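Local coordinates for capsular polysaccharide biosynthesis protein (PDB 4BQN) that binds coenzyme A and probably acts as an acetyltransferase in the biosynthesis of the capsular polysaccharide of Burkholderia pseudomallei, at residues Y8-S13 and L62-P67; V36-C41 and E55-L60; A92-Y97 and K176-S181. The protein carries 1 engineered substitution. One frame throughout, in Å; residues are numbered along the deposited sequence. Where two conformers were deposited one is given.

Overall arrangement
All three contacts belong to, or adjoin, one four-stranded parallel sheet ordered 33-35, 6-11, 62-65, 91-94. Interaction 1 joins its two inner strands. Interaction 2, nested along the chain inside the loop that interaction 1 closes, packs the segment after edge strand 33-35 against the end of helix 46-56; the two centres lie about 8 Å apart. Interaction 3 comes later, its centre about 9 Å from that of interaction 1, where segment 176-181 lines the opposite edge strand, 91-94. Interactions 2 and 3, about 17 Å apart between centres, do not touch. Coenzyme A meets interactions 1 and 3 at the C-terminal strand ends; it also touches Cys41, but the 36-41/55-60 contact itself lies away.

Interaction 1: Y8-S13 and L62-P67; sequences YSVYGS and LFLYQP. With COA (coenzyme A), chain C.
Gln66 reaches across to the loop after strand 6-11 and offers one oxygen, OE1, to two donors of Ser13. The backbone N of Ser13 lies 2.9 Å from Gln66 OE1, and Ser13 OG is nearer still, at 2.7 Å. Both donors lie in the plane of the carbonyl, and the hydroxyl uses a lone pair. Gln66 NE2 bonds to Gln96 O and Gln15 OE1, which fixes the rotation of the amide. In Ser13, chi1 of 72° sets OG between its own N and carbonyl carbon, from where it also caps Gln15 N, at the start of helix 15-24.

Behind this clamp the strands run parallel in close register. Leu64 is held by both its backbone polar atoms: its N gives a hydrogen bond to Ser9 O (3.0 Å) and its O receives one from Tyr11 N (2.9 Å). Ser9 N to Leu62 O and Gln66 N to Tyr11 O extend the pattern at either end. On the Tyr11 face, Phe63 CE1 stands 3.6 Å from Tyr11 CB, while Tyr65 CB lies over one face of the same Phe63 ring, toward its rim. On the Val10 face Tyr8 CB still lies 3.7 Å from Leu62 CB, but Leu64 is looser: its CD1 is 4.2 Å from Tyr8 CD2, and Val10 lies beside it, pointing the same way. Loose too are the step from Ser13 OG to the coenzyme A sulfur, S1P, at 3.5 Å, and Pro67, which makes no contact with 8-13.

The pair forms the middle of the parallel sheet. Helix 15-24 packs on the face of Tyr8, Val10 and Leu64, helix 79-83 covers Tyr11, Phe63 and Tyr65, and strands 33-35 and 91-94 flank the pair.

Interaction 2: V36-C41 and E55-L60; sequences VEMEPC and ETIPKL
The beta-alpha-beta crossover from strand 33-35 through helix 46-56 to strand 62-65 is drawn together here, as Val36 and Met38, in the loop that leaves the first strand, meet Thr56, Ile57 and Leu60, at and after the C-terminal end of the helix, where a 3-10 segment spans 57-59. Val36 CG1 and Thr56 CG2 make the closest approach, 3.7 Å, the two side chains passing alongside one another, oppositely directed. With chi1 at -59°, Thr56 turns OG1 to His52 ND1, one helical turn back, and leaves CG2 to meet the loop. Met38 lies across Ile57 at about a right angle: Met38 CE is 4.1 Å from Ile57 CD1, and SD comes equally near Ile57 CG1. The bend at chi3 (62°) carries CE toward the isoleucine tip. Met38 CG also borders Thr56 CG2, at 4.2 Å, and Leu60 CD2 approaches Val36 CB at 4.4 Å. Ser9 and Tyr11 of inner strand 6-11 lie against Met38, and Met86 borders Ile57 and Leu60. Every touch between the two segments is apolar, so the fit rests on dispersion and burial, with Thr56 OG1 satisfied by His52 and Val36 O by Ser9 OG.

Interaction 3: A92-Y97 and K176-S181; sequences ALSVQY and KQIDIS. With COA (coenzyme A), chain C.
The serine torsion of Ser94 (chi1 53°) lodges OG between its own nitrogen and carbonyl carbon, and that of Asp179 (chi1 -66°) swings the carboxylate back to the strand; together they let the two residues exchange backbone-to-side-chain hydrogen bonds. Asp179 N donates to Ser94 OG, 2.9 Å away, and Ser94 N donates to Asp179 OD2 over the same distance. That second bond is fairly straight, 160° at the hydrogen, and uses the anti lone pair of OD2. The syn side of the same oxygen takes Lys176 NZ in a 2.9 Å salt bridge. The extended lysine chain also brings NZ within a weak bond of Ala92 O, and Tyr65 OH, itself bonded to Asp173, is a further partner. A water links Ser94 OG (2.7 Å) to Lys176 O, to which it donates.

Strand 91-94 is an outermost strand of the parallel sheet, and segment 176-181 follows its outer edge and the residues just beyond it through a single bridge, Val95 with Ile180. Gln96 N gives Ile180 O a bond of 2.9 Å, nearly in line with the carbonyl; Ile180 N to Ser94 O is weaker. Beside the bridge, Ile180 CD1 packs against Leu93 CB (3.9 Å) and Val95 CG2, facing helix 204-217. Gln96 lays its amide along Ser181; its OE1 accepts from Val182 N and its NE2 hydrogen-bonds Thr183 OG1, where helix 183-189 begins.

At the far end Tyr97 meets coenzyme A: its OH accepts from N8P of the pantetheine arm at 3.1 Å, and the cofactor hydroxyl OAP sits over one ring face, 3.2 Å from Tyr97 CE2.

Interaction 1: Y8-S13 and L62-P67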
loop_
_atom_site.group_PDB
_atom_site.type_symbol
_atom_site.label_atom_id
_atom_site.label_comp_id
_atom_site.label_asym_id
_atom_site.label_seq_id
_atom_site.Cartn_x
_atom_site.Cartn_y
_atom_site.Cartn_z
ATOM N N TYR A 8 -8.587 10.295 -19.904
ATOM C CA TYR A 8 -7.525 10.034 -18.946
ATOM C C TYR A 8 -7.400 8.560 -18.662
ATOM O O TYR A 8 -8.336 7.785 -18.880
ATOM C CB TYR A 8 -7.723 10.818 -17.633
ATOM C CG TYR A 8 -8.590 10.171 -16.575
ATOM C CD1 TYR A 8 -9.962 10.024 -16.760
ATOM C CD2 TYR A 8 -8.036 9.732 -15.379
ATOM C CE1 TYR A 8 -10.750 9.441 -15.785
ATOM C CE2 TYR A 8 -8.821 9.156 -14.392
ATOM C CZ TYR A 8 -10.168 9.006 -14.600
ATOM O OH TYR A 8 -10.928 8.416 -13.603
ATOM N N SER A 9 -6.232 8.183 -18.166
ATOM C CA SER A 9 -6.050 6.853 -17.619
ATOM C C SER A 9 -5.283 6.974 -16.325
ATOM O O SER A 9 -4.647 8.005 -16.066
ATOM C CB SER A 9 -5.285 5.963 -18.590
ATOM O OG SER A 9 -5.341 4.622 -18.150
ATOM N N VAL A 10 -5.346 5.918 -15.517
ATOM C CA VAL A 10 -4.573 5.838 -14.278
ATOM C C VAL A 10 -3.770 4.537 -14.297
ATOM O O VAL A 10 -4.347 3.438 -14.350
ATOM C CB VAL A 10 -5.444 5.899 -13.000
ATOM C CG1 VAL A 10 -4.557 6.192 -11.799
ATOM C CG2 VAL A 10 -6.535 6.972 -13.094
ATOM N N TYR A 11 -2.447 4.665 -14.262
ATOM C CA TYR A 11 -1.584 3.497 -14.295
ATOM C C TYR A 11 -0.727 3.446 -13.042
ATOM O O TYR A 11 -0.190 4.462 -12.603
ATOM C CB TYR A 11 -0.659 3.537 -15.503
ATOM C CG TYR A 11 0.335 2.412 -15.515
ATOM C CD1 TYR A 11 -0.056 1.116 -15.832
ATOM C CD2 TYR A 11 1.674 2.648 -15.201
ATOM C CE1 TYR A 11 0.864 0.082 -15.844
ATOM C CE2 TYR A 11 2.611 1.616 -15.208
ATOM C CZ TYR A 11 2.195 0.329 -15.534
ATOM O OH TYR A 11 3.135 -0.689 -15.574
ATOM N N GLY A 12 -0.539 2.259 -12.492
ATOM C CA GLY A 12 0.332 2.129 -11.334
ATOM C C GLY A 12 0.070 0.812 -10.672
ATOM O O GLY A 12 -0.151 -0.197 -11.351
ATOM N N SER A 13 0.128 0.804 -9.345
ATOM C CA SER A 13 -0.152 -0.385 -8.554
ATOM C C SER A 13 -1.659 -0.655 -8.521
ATOM O O SER A 13 -2.443 0.007 -9.228
ATOM C CB SER A 13 0.335 -0.141 -7.125
ATOM O OG SER A 13 -0.516 0.794 -6.462
ATOM N N LEU A 62 -4.774 13.238 -20.202
ATOM C CA LEU A 62 -4.212 13.140 -18.858
ATOM C C LEU A 62 -3.774 11.716 -18.560
ATOM O O LEU A 62 -4.538 10.778 -18.781
ATOM C CB LEU A 62 -5.252 13.585 -17.832
ATOM C CG LEU A 62 -4.938 13.359 -16.343
ATOM C CD1 LEU A 62 -3.732 14.167 -15.884
ATOM C CD2 LEU A 62 -6.163 13.657 -15.484
ATOM N N PHE A 63 -2.554 11.571 -18.043
ATOM C CA PHE A 63 -2.028 10.282 -17.609
ATOM C C PHE A 63 -1.674 10.465 -16.141
ATOM O O PHE A 63 -0.706 11.154 -15.814
ATOM C CB PHE A 63 -0.794 9.912 -18.441
ATOM C CG PHE A 63 -0.216 8.540 -18.170
ATOM C CD1 PHE A 63 -0.995 7.389 -18.234
ATOM C CD2 PHE A 63 1.149 8.401 -17.910
ATOM C CE1 PHE A 63 -0.438 6.133 -18.010
ATOM C CE2 PHE A 63 1.713 7.151 -17.684
ATOM C CZ PHE A 63 0.921 6.011 -17.738
ATOM N N LEU A 64 -2.517 9.921 -15.267
ATOM C CA LEU A 64 -2.218 9.884 -13.835
ATOM C C LEU A 64 -1.525 8.569 -13.584
ATOM O O LEU A 64 -2.020 7.519 -13.968
ATOM C CB LEU A 64 -3.496 9.953 -12.994
ATOM C CG LEU A 64 -4.222 11.291 -12.875
ATOM C CD1 LEU A 64 -5.608 11.095 -12.277
ATOM C CD2 LEU A 64 -3.418 12.293 -12.054
ATOM N N TYR A 65 -0.359 8.616 -12.953
ATOM C CA TYR A 65 0.397 7.385 -12.810
ATOM C C TYR A 65 1.196 7.378 -11.528
ATOM O O TYR A 65 1.561 8.434 -10.996
ATOM C CB TYR A 65 1.337 7.186 -14.023
ATOM C CG TYR A 65 2.469 8.180 -14.046
ATOM C CD1 TYR A 65 2.293 9.465 -14.584
ATOM C CD2 TYR A 65 3.694 7.867 -13.465
ATOM C CE1 TYR A 65 3.319 10.400 -14.554
ATOM C CE2 TYR A 65 4.729 8.796 -13.430
ATOM C CZ TYR A 65 4.526 10.055 -13.966
ATOM O OH TYR A 65 5.555 10.961 -13.930
ATOM N N GLN A 66 1.501 6.183 -11.050
ATOM C CA GLN A 66 2.423 6.039 -9.941
ATOM C C GLN A 66 3.787 5.648 -10.474
ATOM O O GLN A 66 3.881 4.959 -11.500
ATOM C CB GLN A 66 1.911 4.980 -8.969
ATOM C CG GLN A 66 0.564 5.366 -8.375
ATOM C CD GLN A 66 0.051 4.379 -7.355
ATOM O OE1 GLN A 66 -0.080 3.192 -7.644
ATOM N NE2 GLN A 66 -0.261 4.864 -6.154
ATOM N N PRO A 67 4.861 6.069 -9.794
ATOM C CA PRO A 67 6.196 5.662 -10.240
ATOM C C PRO A 67 6.388 4.134 -10.280
ATOM O O PRO A 67 6.031 3.438 -9.330
ATOM C CB PRO A 67 7.107 6.283 -9.176
ATOM C CG PRO A 67 6.377 7.514 -8.732
ATOM C CD PRO A 67 4.936 7.025 -8.673
HETATM N N1A COA C . 8.206 1.994 2.730
HETATM C C2A COA C . 8.778 0.764 2.693
HETATM N N3A COA C . 8.756 -0.012 1.596
HETATM C C4A COA C . 8.178 0.451 0.465
HETATM C C5A COA C . 7.555 1.769 0.434
HETATM C C6A COA C . 7.597 2.550 1.663
HETATM N N6A COA C . 7.031 3.774 1.705
HETATM N N7A COA C . 7.052 1.973 -0.806
HETATM C C8A COA C . 7.347 0.862 -1.526
HETATM N N9A COA C . 7.990 -0.046 -0.757
HETATM C C1B COA C . 8.531 -1.353 -1.151
HETATM C C2B COA C . 7.727 -2.107 -2.195
HETATM O O2B COA C . 6.700 -2.881 -1.572
HETATM C C3B COA C . 8.830 -2.950 -2.816
HETATM O O3B COA C . 9.102 -4.025 -1.896
HETATM P P3B COA C . 10.001 -5.296 -2.298
HETATM O O7A COA C . 9.853 -6.212 -1.108
HETATM O O8A COA C . 9.354 -5.834 -3.546
HETATM O O9A COA C . 11.403 -4.777 -2.512
HETATM C C4B COA C . 10.029 -2.003 -2.819
HETATM O O4B COA C . 9.776 -1.049 -1.785
HETATM C C5B COA C . 10.257 -1.283 -4.148
HETATM O O5B COA C . 9.049 -0.605 -4.473
HETATM P P1A COA C . 9.035 0.897 -4.986
HETATM O O1A COA C . 7.590 1.295 -5.064
HETATM O O2A COA C . 9.946 1.754 -4.160
HETATM O O3A COA C . 9.679 0.881 -6.449
HETATM P P2A COA C . 9.353 0.130 -7.837
HETATM O O4A COA C . 10.507 -0.798 -8.124
HETATM O O5A COA C . 9.073 1.227 -8.826
HETATM O O6A COA C . 8.050 -0.753 -7.596
HETATM C CBP COA C . 5.779 -1.428 -7.224
HETATM C CCP COA C . 6.688 -0.289 -7.681
HETATM C CDP COA C . 4.319 -0.994 -7.284
HETATM C CEP COA C . 5.939 -2.577 -8.205
HETATM C CAP COA C . 6.203 -1.826 -5.786
HETATM O OAP COA C . 5.846 -0.790 -4.870
HETATM C C9P COA C . 5.686 -3.145 -5.233
HETATM O O9P COA C . 6.267 -4.193 -5.487
HETATM N N8P COA C . 4.626 -3.120 -4.417
HETATM C C7P COA C . 4.102 -4.325 -3.788
HETATM C C6P COA C . 3.314 -5.241 -4.708
HETATM C C5P COA C . 2.122 -4.480 -5.223
HETATM O O5P COA C . 2.181 -3.837 -6.260
HETATM N N4P COA C . 1.037 -4.563 -4.477
HETATM C C3P COA C . -0.178 -3.887 -4.836
HETATM C C2P COA C . -0.599 -2.970 -3.712
HETATM S S1P COA C . -1.675 -1.763 -4.379
#

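Interaction 2: V36-C41 and E55-L60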
loop_
_atom_site.group_PDB
_atom_site.type_symbol
_atom_site.label_atom_id
_atom_site.label_comp_id
_atom_site.label_asym_id
_atom_site.label_seq_id
_atom_site.Cartn_x
_atom_site.Cartn_y
_atom_site.Cartn_z
ATOM N N VAL A 36 -10.107 5.802 -19.754
ATOM C CA VAL A 36 -9.690 4.697 -20.625
ATOM C C VAL A 36 -8.838 3.807 -19.719
ATOM O O VAL A 36 -7.743 4.201 -19.311
ATOM C CB VAL A 36 -8.889 5.194 -21.851
ATOM C CG1 VAL A 36 -8.533 4.030 -22.772
ATOM C CG2 VAL A 36 -9.682 6.259 -22.610
ATOM N N GLU A 37 -9.342 2.620 -19.382
ATOM C CA GLU A 37 -8.712 1.770 -18.359
ATOM C C GLU A 37 -7.373 1.176 -18.789
ATOM O O GLU A 37 -7.245 0.693 -19.912
ATOM C CB GLU A 37 -9.642 0.616 -17.978
ATOM C CG GLU A 37 -10.902 1.020 -17.242
ATOM C CD GLU A 37 -11.849 -0.147 -17.048
ATOM O OE1 GLU A 37 -11.729 -1.143 -17.794
ATOM O OE2 GLU A 37 -12.717 -0.063 -16.156
ATOM N N MET A 38 -6.382 1.206 -17.898
ATOM C CA MET A 38 -5.133 0.465 -18.086
ATOM C C MET A 38 -4.977 -0.519 -16.944
ATOM O O MET A 38 -5.155 -0.165 -15.770
ATOM C CB MET A 38 -3.920 1.397 -18.111
ATOM C CG MET A 38 -3.778 2.133 -19.427
ATOM S SD MET A 38 -2.316 3.174 -19.496
ATOM C CE MET A 38 -0.966 2.011 -19.333
ATOM N N GLU A 39 -4.613 -1.748 -17.286
ATOM C CA GLU A 39 -4.314 -2.758 -16.279
ATOM C C GLU A 39 -3.135 -2.295 -15.431
ATOM O O GLU A 39 -2.193 -1.707 -15.949
ATOM C CB GLU A 39 -3.969 -4.102 -16.938
ATOM C CG GLU A 39 -5.114 -4.742 -17.720
ATOM C CD GLU A 39 -5.308 -4.153 -19.111
ATOM O OE1 GLU A 39 -4.448 -3.384 -19.588
ATOM O OE2 GLU A 39 -6.336 -4.472 -19.737
ATOM N N PRO A 40 -3.173 -2.569 -14.120
ATOM C CA PRO A 40 -2.055 -2.138 -13.281
ATOM C C PRO A 40 -0.755 -2.918 -13.533
ATOM O O PRO A 40 -0.748 -3.950 -14.208
ATOM C CB PRO A 40 -2.582 -2.341 -11.851
ATOM C CG PRO A 40 -3.712 -3.298 -11.976
ATOM C CD PRO A 40 -4.307 -3.098 -13.341
ATOM N N CYS A 41 0.340 -2.405 -12.984
ATOM C CA CYS A 41 1.680 -2.850 -13.302
ATOM C C CYS A 41 1.944 -4.313 -12.942
ATOM O O CYS A 41 2.784 -4.952 -13.569
ATOM C CB CYS A 41 2.709 -1.947 -12.604
ATOM S SG CYS A 41 2.667 -1.975 -10.795
ATOM N N GLU A 55 -1.863 2.635 -28.567
ATOM C CA GLU A 55 -3.254 3.018 -28.853
ATOM C C GLU A 55 -3.927 3.821 -27.742
ATOM O O GLU A 55 -4.866 4.568 -27.995
ATOM C CB GLU A 55 -4.098 1.771 -29.150
ATOM C CG GLU A 55 -3.692 1.016 -30.407
ATOM C CD GLU A 55 -4.522 -0.237 -30.651
ATOM O OE1 GLU A 55 -5.596 -0.387 -30.024
ATOM O OE2 GLU A 55 -4.098 -1.079 -31.474
ATOM N N THR A 56 -3.483 3.647 -26.505
ATOM C CA THR A 56 -4.130 4.323 -25.390
ATOM C C THR A 56 -3.429 5.630 -25.065
ATOM O O THR A 56 -4.021 6.705 -25.170
ATOM C CB THR A 56 -4.163 3.435 -24.133
ATOM O OG1 THR A 56 -4.870 2.227 -24.426
ATOM C CG2 THR A 56 -4.832 4.149 -22.962
ATOM N N ILE A 57 -2.169 5.524 -24.665
ATOM C CA ILE A 57 -1.426 6.678 -24.170
ATOM C C ILE A 57 -1.316 7.834 -25.179
ATOM O O ILE A 57 -1.501 8.986 -24.797
ATOM C CB ILE A 57 -0.070 6.246 -23.572
ATOM C CG1 ILE A 57 -0.327 5.392 -22.315
ATOM C CG2 ILE A 57 0.797 7.451 -23.224
ATOM C CD1 ILE A 57 0.890 4.631 -21.827
ATOM N N PRO A 58 -1.060 7.537 -26.471
ATOM C CA PRO A 58 -0.971 8.658 -27.420
ATOM C C PRO A 58 -2.285 9.438 -27.620
ATOM O O PRO A 58 -2.276 10.517 -28.217
ATOM C CB PRO A 58 -0.546 7.979 -28.729
ATOM C CG PRO A 58 0.181 6.751 -28.272
ATOM C CD PRO A 58 -0.613 6.274 -27.090
ATOM N N LYS A 59 -3.395 8.895 -27.129
ATOM C CA LYS A 59 -4.692 9.567 -27.218
ATOM C C LYS A 59 -5.150 10.242 -25.914
ATOM O O LYS A 59 -6.239 10.818 -25.861
ATOM C CB LYS A 59 -5.774 8.590 -27.709
ATOM C CG LYS A 59 -5.498 7.953 -29.064
ATOM C CD LYS A 59 -6.592 6.964 -29.426
ATOM C CE LYS A 59 -6.147 6.024 -30.534
ATOM N NZ LYS A 59 -6.821 4.699 -30.422
ATOM N N LEU A 60 -4.335 10.184 -24.862
ATOM C CA LEU A 60 -4.755 10.741 -23.575
ATOM C C LEU A 60 -4.507 12.241 -23.447
ATOM O O LEU A 60 -3.468 12.756 -23.882
ATOM C CB LEU A 60 -4.047 10.022 -22.422
ATOM C CG LEU A 60 -4.333 8.532 -22.261
ATOM C CD1 LEU A 60 -3.456 8.024 -21.121
ATOM C CD2 LEU A 60 -5.810 8.265 -22.012
#

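Interaction 3: A92-Y97 and K176-S181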
loop_
_atom_site.group_PDB
_atom_site.type_symbol
_atom_site.label_atom_id
_atom_site.label_comp_id
_atom_site.label_asym_id
_atom_site.label_seq_id
_atom_site.Cartn_x
_atom_site.Cartn_y
_atom_site.Cartn_z
ATOM N N ALA A 92 1.040 14.556 -17.880
ATOM C CA ALA A 92 1.338 13.368 -17.083
ATOM C C ALA A 92 1.634 13.816 -15.647
ATOM O O ALA A 92 2.567 14.586 -15.399
ATOM C CB ALA A 92 2.518 12.605 -17.673
ATOM N N LEU A 93 0.807 13.365 -14.708
ATOM C CA LEU A 93 0.957 13.731 -13.297
ATOM C C LEU A 93 1.216 12.496 -12.474
ATOM O O LEU A 93 0.439 11.518 -12.514
ATOM C CB LEU A 93 -0.297 14.438 -12.779
ATOM C CG LEU A 93 -0.544 15.864 -13.278
ATOM C CD1 LEU A 93 -1.933 16.320 -12.854
ATOM C CD2 LEU A 93 0.517 16.818 -12.748
ATOM N N SER A 94 2.330 12.509 -11.750
ATOM C CA SER A 94 2.635 11.388 -10.868
ATOM C C SER A 94 1.939 11.499 -9.520
ATOM O O SER A 94 1.806 12.590 -8.930
ATOM C CB SER A 94 4.138 11.205 -10.707
ATOM O OG SER A 94 4.740 12.424 -10.302
ATOM N N VAL A 95 1.504 10.334 -9.056
ATOM C CA VAL A 95 0.779 10.171 -7.808
ATOM C C VAL A 95 1.573 9.247 -6.896
ATOM O O VAL A 95 2.032 8.173 -7.325
ATOM C CB VAL A 95 -0.608 9.538 -8.067
ATOM C CG1 VAL A 95 -1.378 9.369 -6.759
ATOM C CG2 VAL A 95 -1.390 10.393 -9.046
ATOM N N GLN A 96 1.696 9.663 -5.643
ATOM C CA GLN A 96 2.377 8.912 -4.621
ATOM C C GLN A 96 1.904 7.454 -4.565
ATOM O O GLN A 96 0.699 7.180 -4.647
ATOM C CB GLN A 96 2.093 9.578 -3.277
ATOM C CG GLN A 96 2.685 8.884 -2.061
ATOM C CD GLN A 96 2.544 9.766 -0.844
ATOM O OE1 GLN A 96 1.443 10.203 -0.516
ATOM N NE2 GLN A 96 3.672 10.064 -0.178
ATOM N N TYR A 97 2.862 6.536 -4.413
ATOM C CA TYR A 97 2.572 5.153 -4.086
ATOM C C TYR A 97 2.429 5.097 -2.562
ATOM O O TYR A 97 3.395 5.348 -1.815
ATOM C CB TYR A 97 3.669 4.217 -4.580
ATOM C CG TYR A 97 3.419 2.792 -4.170
ATOM C CD1 TYR A 97 2.320 2.082 -4.669
ATOM C CD2 TYR A 97 4.254 2.161 -3.255
ATOM C CE1 TYR A 97 2.081 0.773 -4.289
ATOM C CE2 TYR A 97 4.024 0.846 -2.865
ATOM C CZ TYR A 97 2.933 0.162 -3.382
ATOM O OH TYR A 97 2.688 -1.135 -3.027
ATOM N N LYS A 176 12.059 12.397 -11.543
ATOM C CA LYS A 176 10.994 13.399 -11.503
ATOM C C LYS A 176 10.291 13.400 -10.148
ATOM O O LYS A 176 9.772 12.363 -9.733
ATOM C CB LYS A 176 9.974 13.125 -12.608
ATOM C CG LYS A 176 8.814 14.100 -12.585
ATOM C CD LYS A 176 7.685 13.663 -13.505
ATOM C CE LYS A 176 6.409 14.392 -13.115
ATOM N NZ LYS A 176 5.220 13.965 -13.906
ATOM N N GLN A 177 10.250 14.558 -9.481
ATOM C CA GLN A 177 9.572 14.687 -8.189
ATOM C C GLN A 177 8.108 14.272 -8.322
ATOM O O GLN A 177 7.457 14.609 -9.298
ATOM C CB GLN A 177 9.678 16.132 -7.686
ATOM C CG GLN A 177 9.145 16.377 -6.280
ATOM C CD GLN A 177 9.469 17.776 -5.782
ATOM O OE1 GLN A 177 10.591 18.051 -5.352
ATOM N NE2 GLN A 177 8.488 18.666 -5.838
ATOM N N ILE A 178 7.595 13.527 -7.337
ATOM C CA ILE A 178 6.194 13.110 -7.363
ATOM C C ILE A 178 5.289 14.348 -7.322
ATOM O O ILE A 178 5.473 15.229 -6.482
ATOM C CB ILE A 178 5.858 12.134 -6.215
ATOM C CG1 ILE A 178 6.656 10.843 -6.393
ATOM C CG2 ILE A 178 4.363 11.870 -6.176
ATOM C CD1 ILE A 178 6.398 9.777 -5.338
ATOM N N ASP A 179 4.338 14.440 -8.250
ATOM C CA ASP A 179 3.456 15.603 -8.310
ATOM C C ASP A 179 2.446 15.692 -7.167
ATOM O O ASP A 179 2.206 16.786 -6.651
ATOM C CB ASP A 179 2.705 15.669 -9.648
ATOM C CG ASP A 179 3.624 15.918 -10.832
ATOM O OD1 ASP A 179 4.364 16.923 -10.806
ATOM O OD2 ASP A 179 3.599 15.108 -11.784
ATOM N N ILE A 180 1.864 14.557 -6.774
ATOM C CA ILE A 180 0.676 14.551 -5.920
ATOM C C ILE A 180 0.910 13.571 -4.775
ATOM O O ILE A 180 1.091 12.379 -5.019
ATOM C CB ILE A 180 -0.573 14.141 -6.729
ATOM C CG1 ILE A 180 -0.847 15.141 -7.871
ATOM C CG2 ILE A 180 -1.791 14.046 -5.825
ATOM C CD1 ILE A 180 -1.583 14.537 -9.054
ATOM N N SER A 181 0.921 14.075 -3.537
ATOM C CA SER A 181 1.188 13.262 -2.343
ATOM C C SER A 181 0.314 13.647 -1.152
ATOM O O SER A 181 -0.258 14.741 -1.110
ATOM C CB SER A 181 2.650 13.382 -1.921
ATOM O OG SER A 181 3.530 12.930 -2.929
HETATM N N1A COA C . 8.206 1.994 2.730
HETATM C C2A COA C . 8.778 0.764 2.693
HETATM N N3A COA C . 8.756 -0.012 1.596
HETATM C C4A COA C . 8.178 0.451 0.465
HETATM C C5A COA C . 7.555 1.769 0.434
HETATM C C6A COA C . 7.597 2.550 1.663
HETATM N N6A COA C . 7.031 3.774 1.705
HETATM N N7A COA C . 7.052 1.973 -0.806
HETATM C C8A COA C . 7.347 0.862 -1.526
HETATM N N9A COA C . 7.990 -0.046 -0.757
HETATM C C1B COA C . 8.531 -1.353 -1.151
HETATM C C2B COA C . 7.727 -2.107 -2.195
HETATM O O2B COA C . 6.700 -2.881 -1.572
HETATM C C3B COA C . 8.830 -2.950 -2.816
HETATM O O3B COA C . 9.102 -4.025 -1.896
HETATM P P3B COA C . 10.001 -5.296 -2.298
HETATM O O7A COA C . 9.853 -6.212 -1.108
HETATM O O8A COA C . 9.354 -5.834 -3.546
HETATM O O9A COA C . 11.403 -4.777 -2.512
HETATM C C4B COA C . 10.029 -2.003 -2.819
HETATM O O4B COA C . 9.776 -1.049 -1.785
HETATM C C5B COA C . 10.257 -1.283 -4.148
HETATM O O5B COA C . 9.049 -0.605 -4.473
HETATM P P1A COA C . 9.035 0.897 -4.986
HETATM O O1A COA C . 7.590 1.295 -5.064
HETATM O O2A COA C . 9.946 1.754 -4.160
HETATM O O3A COA C . 9.679 0.881 -6.449
HETATM P P2A COA C . 9.353 0.130 -7.837
HETATM O O4A COA C . 10.507 -0.798 -8.124
HETATM O O5A COA C . 9.073 1.227 -8.826
HETATM O O6A COA C . 8.050 -0.753 -7.596
HETATM C CBP COA C . 5.779 -1.428 -7.224
HETATM C CCP COA C . 6.688 -0.289 -7.681
HETATM C CDP COA C . 4.319 -0.994 -7.284
HETATM C CEP COA C . 5.939 -2.577 -8.205
HETATM C CAP COA C . 6.203 -1.826 -5.786
HETATM O OAP COA C . 5.846 -0.790 -4.870
HETATM C C9P COA C . 5.686 -3.145 -5.233
HETATM O O9P COA C . 6.267 -4.193 -5.487
HETATM N N8P COA C . 4.626 -3.120 -4.417
HETATM C C7P COA C . 4.102 -4.325 -3.788
HETATM C C6P COA C . 3.314 -5.241 -4.708
HETATM C C5P COA C . 2.122 -4.480 -5.223
HETATM O O5P COA C . 2.181 -3.837 -6.260
HETATM N N4P COA C . 1.037 -4.563 -4.477
HETATM C C3P COA C . -0.178 -3.887 -4.836
HETATM C C2P COA C . -0.599 -2.970 -3.712
HETATM S S1P COA C . -1.675 -1.763 -4.379
HETATM O O HOH W 1 7.239 11.425 -10.426
#